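PDB 3TEB: Endonuclease/exonuclease/phosphatase from Leptotrichia buccalis C-1013-b, which probably acts as a metal-dependent nuclease or related phosphodiester hydrolase of the DNase I-like endonuclease/exonuclease/phosphatase clan. Local coordinates for residues Ala39-Asn44 with Glu93-Ile98; His80-His85 with Ala122-Ser127. All blocks are in the same frame, centred on the assembly; numbering follows the deposited sequence.

Contact 1: Ala39-Asn44 with Glu93-Ile98; sequences AMQEVN and EGVAVI. With MG (magnesium ion), chain C.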
# COMPACT_ATOMS: atom_id res chain seq x y z
N ALA A 39 -3.36 -1.01 3.17
CA ALA A 39 -2.35 -0.08 2.67
C ALA A 39 -2.73 0.34 1.25
O ALA A 39 -3.04 -0.50 0.42
CB ALA A 39 -0.96 -0.70 2.71
N MSE A 40 -2.74 1.64 0.98
CA MSE A 40 -3.17 2.16 -0.32
C MSE A 40 -2.17 3.13 -0.91
O MSE A 40 -1.59 3.97 -0.19
CB MSE A 40 -4.51 2.85 -0.18
CG MSE A 40 -5.64 1.88 -0.01
SE MSE A 40 -7.31 2.85 0.22
CE MSE A 40 -6.92 3.65 1.96
N GLN A 41 -1.96 3.01 -2.22
CA GLN A 41 -1.11 3.92 -2.97
C GLN A 41 -1.90 4.60 -4.08
O GLN A 41 -3.01 4.18 -4.44
CB GLN A 41 0.10 3.18 -3.56
CG GLN A 41 0.89 2.36 -2.56
CD GLN A 41 0.21 1.03 -2.23
OE1 GLN A 41 -0.33 0.37 -3.13
NE2 GLN A 41 0.23 0.65 -0.96
N GLU A 42 -1.30 5.65 -4.64
CA GLU A 42 -1.96 6.49 -5.66
C GLU A 42 -3.34 6.92 -5.12
O GLU A 42 -4.36 6.74 -5.76
CB GLU A 42 -2.03 5.81 -7.06
CG GLU A 42 -0.66 5.50 -7.75
CD GLU A 42 -0.74 5.28 -9.29
OE1 GLU A 42 -1.09 6.23 -10.04
OE2 GLU A 42 -0.42 4.17 -9.79
N VAL A 43 -3.36 7.45 -3.90
CA VAL A 43 -4.57 7.98 -3.30
C VAL A 43 -4.57 9.47 -3.58
O VAL A 43 -3.66 10.17 -3.16
CB VAL A 43 -4.61 7.74 -1.78
CG1 VAL A 43 -5.75 8.48 -1.15
CG2 VAL A 43 -4.73 6.26 -1.48
N ASN A 44 -5.59 9.96 -4.29
CA ASN A 44 -5.59 11.35 -4.78
C ASN A 44 -6.67 12.22 -4.17
O ASN A 44 -7.73 11.73 -3.75
CB ASN A 44 -5.72 11.39 -6.31
CG ASN A 44 -4.64 10.61 -7.04
OD1 ASN A 44 -3.45 10.78 -6.78
ND2 ASN A 44 -5.05 9.75 -7.97
N GLU A 93 -1.04 13.56 -5.01
CA GLU A 93 -0.87 12.11 -4.96
C GLU A 93 -0.24 11.72 -3.63
O GLU A 93 0.73 12.34 -3.21
CB GLU A 93 -0.02 11.62 -6.13
CG GLU A 93 -0.13 10.12 -6.38
CD GLU A 93 0.51 9.65 -7.69
OE1 GLU A 93 1.46 8.80 -7.63
OE2 GLU A 93 0.08 10.12 -8.78
N GLY A 94 -0.78 10.71 -2.98
CA GLY A 94 -0.24 10.30 -1.70
C GLY A 94 -0.48 8.84 -1.43
O GLY A 94 -0.87 8.10 -2.32
N VAL A 95 -0.22 8.42 -0.20
CA VAL A 95 -0.46 7.04 0.19
C VAL A 95 -1.29 7.10 1.43
O VAL A 95 -1.35 8.14 2.08
CB VAL A 95 0.85 6.27 0.47
CG1 VAL A 95 1.57 5.96 -0.83
CG2 VAL A 95 1.75 7.05 1.40
N ALA A 96 -1.95 5.99 1.77
CA ALA A 96 -2.72 5.96 3.00
C ALA A 96 -2.68 4.60 3.66
O ALA A 96 -2.21 3.62 3.08
CB ALA A 96 -4.14 6.39 2.74
N VAL A 97 -3.13 4.56 4.91
CA VAL A 97 -3.33 3.32 5.63
C VAL A 97 -4.67 3.44 6.32
O VAL A 97 -4.95 4.45 6.95
CB VAL A 97 -2.25 3.10 6.72
CG1 VAL A 97 -2.54 1.84 7.49
CG2 VAL A 97 -0.85 3.04 6.12
N ILE A 98 -5.51 2.42 6.20
CA ILE A 98 -6.72 2.34 7.00
C ILE A 98 -6.53 1.24 8.04
O ILE A 98 -5.87 0.23 7.76
CB ILE A 98 -7.96 1.98 6.17
CG1 ILE A 98 -8.14 2.93 4.97
CG2 ILE A 98 -9.20 1.94 7.04
CD1 ILE A 98 -8.60 4.34 5.32
MG MG C . -0.64 3.87 -11.53
O HOH W 1 1.14 6.78 -4.37
O HOH W 2 -2.35 11.82 -9.28
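Gly94 O is gripped twice: Val43 N donates to it at 3.0 Å, and a water that takes the N-H of Glu42 also donates to it. Glu42 and Val43 thus face one residue, a G1 beta bulge, with Glu42 in a left-handed backbone conformation. Gly94 N returns a bond to Val43 O, and before the bulge Met40 and Ala96 form an antiparallel hydrogen-bonded pair, Ala96 N to Met40 O at 2.8 Å. On the face that carries Met40, Val43 and Ala96, the selenomethionine side chain of Met40 bends at its last torsion (chi3 -67°), bringing CE to 4.0 Å from Ala96 CB and across Ile98 CG1; helix 61-69 covers this apolar face. At the bulge, the side chains of Glu42 and Glu93 run side by side, their carboxylate planes 32° apart and Glu42 OE1 4.3 Å from Glu93 OE2. Glu42 OE2 binds the magnesium ion and also receives Asn10 ND2, while a second water donates to Glu93 OE2 and, weakly, to Asn44 OD1. The bulge probably helps to set Glu42 at the metal site, near Asp256, where the cation probably offsets the repulsion between the neighbouring acids.

Contact 2: His80-His85 with Ala122-Ser127; sequences HWSNSH and ARRIVS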
# COMPACT_ATOMS: atom_id res chain seq x y z
N HIS A 80 -5.12 7.33 7.87
CA HIS A 80 -3.90 8.13 7.94
C HIS A 80 -3.37 8.30 6.54
O HIS A 80 -3.12 7.30 5.85
CB HIS A 80 -2.88 7.48 8.86
CG HIS A 80 -3.47 6.96 10.13
ND1 HIS A 80 -3.56 7.73 11.27
CD2 HIS A 80 -4.05 5.77 10.42
CE1 HIS A 80 -4.14 7.02 12.22
NE2 HIS A 80 -4.45 5.83 11.74
N TRP A 81 -3.20 9.54 6.12
CA TRP A 81 -2.87 9.83 4.74
C TRP A 81 -1.75 10.83 4.69
O TRP A 81 -1.58 11.64 5.60
CB TRP A 81 -4.10 10.39 4.01
CG TRP A 81 -3.85 10.82 2.56
CD1 TRP A 81 -3.87 10.02 1.45
CD2 TRP A 81 -3.55 12.14 2.10
NE1 TRP A 81 -3.61 10.76 0.31
CE2 TRP A 81 -3.40 12.06 0.68
CE3 TRP A 81 -3.40 13.36 2.73
CZ2 TRP A 81 -3.10 13.16 -0.09
CZ3 TRP A 81 -3.10 14.46 1.96
CH2 TRP A 81 -2.96 14.36 0.55
N SER A 82 -0.99 10.78 3.61
CA SER A 82 0.06 11.75 3.42
C SER A 82 0.27 12.07 1.96
O SER A 82 0.33 11.16 1.14
CB SER A 82 1.35 11.22 4.02
OG SER A 82 2.31 12.27 4.09
N ASN A 83 0.40 13.35 1.66
CA ASN A 83 0.62 13.80 0.28
C ASN A 83 2.08 13.59 -0.11
O ASN A 83 2.96 13.77 0.73
CB ASN A 83 0.17 15.27 0.16
CG ASN A 83 0.87 16.02 -0.97
OD1 ASN A 83 0.53 15.88 -2.14
ND2 ASN A 83 1.83 16.85 -0.60
N SER A 84 2.33 13.19 -1.36
CA SER A 84 3.71 13.01 -1.87
C SER A 84 4.15 14.15 -2.76
O SER A 84 5.17 14.78 -2.50
CB SER A 84 3.87 11.72 -2.67
OG SER A 84 3.82 10.58 -1.84
N HIS A 85 3.39 14.37 -3.83
CA HIS A 85 3.72 15.34 -4.86
C HIS A 85 2.47 15.72 -5.66
O HIS A 85 1.43 15.05 -5.55
CB HIS A 85 4.78 14.75 -5.80
CG HIS A 85 4.39 13.44 -6.41
ND1 HIS A 85 5.01 12.25 -6.08
CD2 HIS A 85 3.45 13.13 -7.32
CE1 HIS A 85 4.45 11.27 -6.77
NE2 HIS A 85 3.51 11.77 -7.53
N ALA A 122 9.42 12.41 -5.95
CA ALA A 122 9.34 12.60 -4.50
C ALA A 122 8.27 11.69 -3.92
O ALA A 122 7.11 11.77 -4.31
CB ALA A 122 9.03 14.04 -4.17
N ARG A 123 8.64 10.81 -3.00
CA ARG A 123 7.67 9.87 -2.45
C ARG A 123 7.66 9.86 -0.94
O ARG A 123 8.66 9.58 -0.31
CB ARG A 123 7.95 8.45 -2.95
CG ARG A 123 8.04 8.32 -4.44
CD ARG A 123 6.69 8.53 -5.07
NE ARG A 123 6.79 8.68 -6.51
CZ ARG A 123 6.51 7.71 -7.38
NH1 ARG A 123 6.10 6.52 -6.96
NH2 ARG A 123 6.64 7.94 -8.68
N ARG A 124 6.51 10.18 -0.37
CA ARG A 124 6.33 10.18 1.08
C ARG A 124 5.76 8.81 1.50
O ARG A 124 4.97 8.21 0.77
CB ARG A 124 5.40 11.34 1.45
CG ARG A 124 5.31 11.72 2.91
CD ARG A 124 5.89 13.09 3.23
NE ARG A 124 5.09 14.17 2.69
CZ ARG A 124 5.18 15.45 3.06
NH1 ARG A 124 6.03 15.82 3.99
NH2 ARG A 124 4.42 16.38 2.48
N ILE A 125 6.19 8.31 2.65
CA ILE A 125 5.71 7.04 3.19
C ILE A 125 4.81 7.28 4.40
O ILE A 125 4.98 8.25 5.13
CB ILE A 125 6.90 6.17 3.62
CG1 ILE A 125 7.90 6.01 2.47
CG2 ILE A 125 6.45 4.84 4.15
CD1 ILE A 125 7.44 5.08 1.31
N VAL A 126 3.83 6.42 4.61
CA VAL A 126 3.03 6.51 5.82
C VAL A 126 3.28 5.28 6.67
O VAL A 126 3.13 4.14 6.18
CB VAL A 126 1.53 6.63 5.52
CG1 VAL A 126 0.72 6.58 6.80
CG2 VAL A 126 1.28 7.93 4.85
N SER A 127 3.68 5.49 7.92
CA SER A 127 3.83 4.39 8.85
C SER A 127 2.86 4.49 10.01
O SER A 127 2.43 5.57 10.39
CB SER A 127 5.26 4.26 9.35
OG SER A 127 5.52 5.22 10.34
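Arg124 lays its guanidinium edge on the backbone of Asn83, bridging the two facing sheets of the alpha/beta sandwich in this DNase I-like fold. Strands 80-84 and 124-127 run antiparallel at 170°, but their axes come no closer than 6.7 Å and side chains make most of the joins. Arg124 NE donates to Asn83 O at 2.9 Å, nearly along the C=O axis and with the oxygen in the guanidinium plane; NH2 adds a weak bond to the same oxygen. Bends at chi2 and chi3 fold the chain back to reach it, and its CG lies against Ser82 OG. An alanine in place of Arg124 is likely to leave Asn83 O without this donor and open a gap beside Ser82. The backbone of Arg124 is held separately, its N giving a bond of 3.1 Å to Ser84 OG. Farther along, Val126 CG2 packs on Ser82 CB, with Val95 backing the valine.

At the other end of the interface, Arg123 passes the His85 ring with its guanidinium turned 56° from it, and the ring's ND1 donates to Ala122 O at 2.8 Å. Behind these contacts, a classic beta bulge places Ser84 and His85 both opposite Glu93, Ser84 O accepts from Tyr110 OH, and Arg123 NH1 bonds to His143 O. The His85 bond is flat at both ends, with Ala122 O in the imidazole plane and ND1 in the carbonyl plane.

In the fold
From the N terminus the chain first lays down 39-44, on strand 37-46, an inner strand of one sheet, then passes through helix 61-69 to 80-85 on the outermost strand 78-84. It turns back at once into 93-98, where contact 1 closes a loop of 48 intervening residues. Strand 105-110 follows in the second sheet, and on reaching 122-127 the chain closes contact 2 over 36 residues. The segments alternate, so the two loops cross. Contact 1 joins neighbouring strands within a sheet, whereas contact 2 joins that sheet to the other. Hydrogen bonds between strands 78-84 and 91-99, probably including Val97 N to His80 O, link the two contacts.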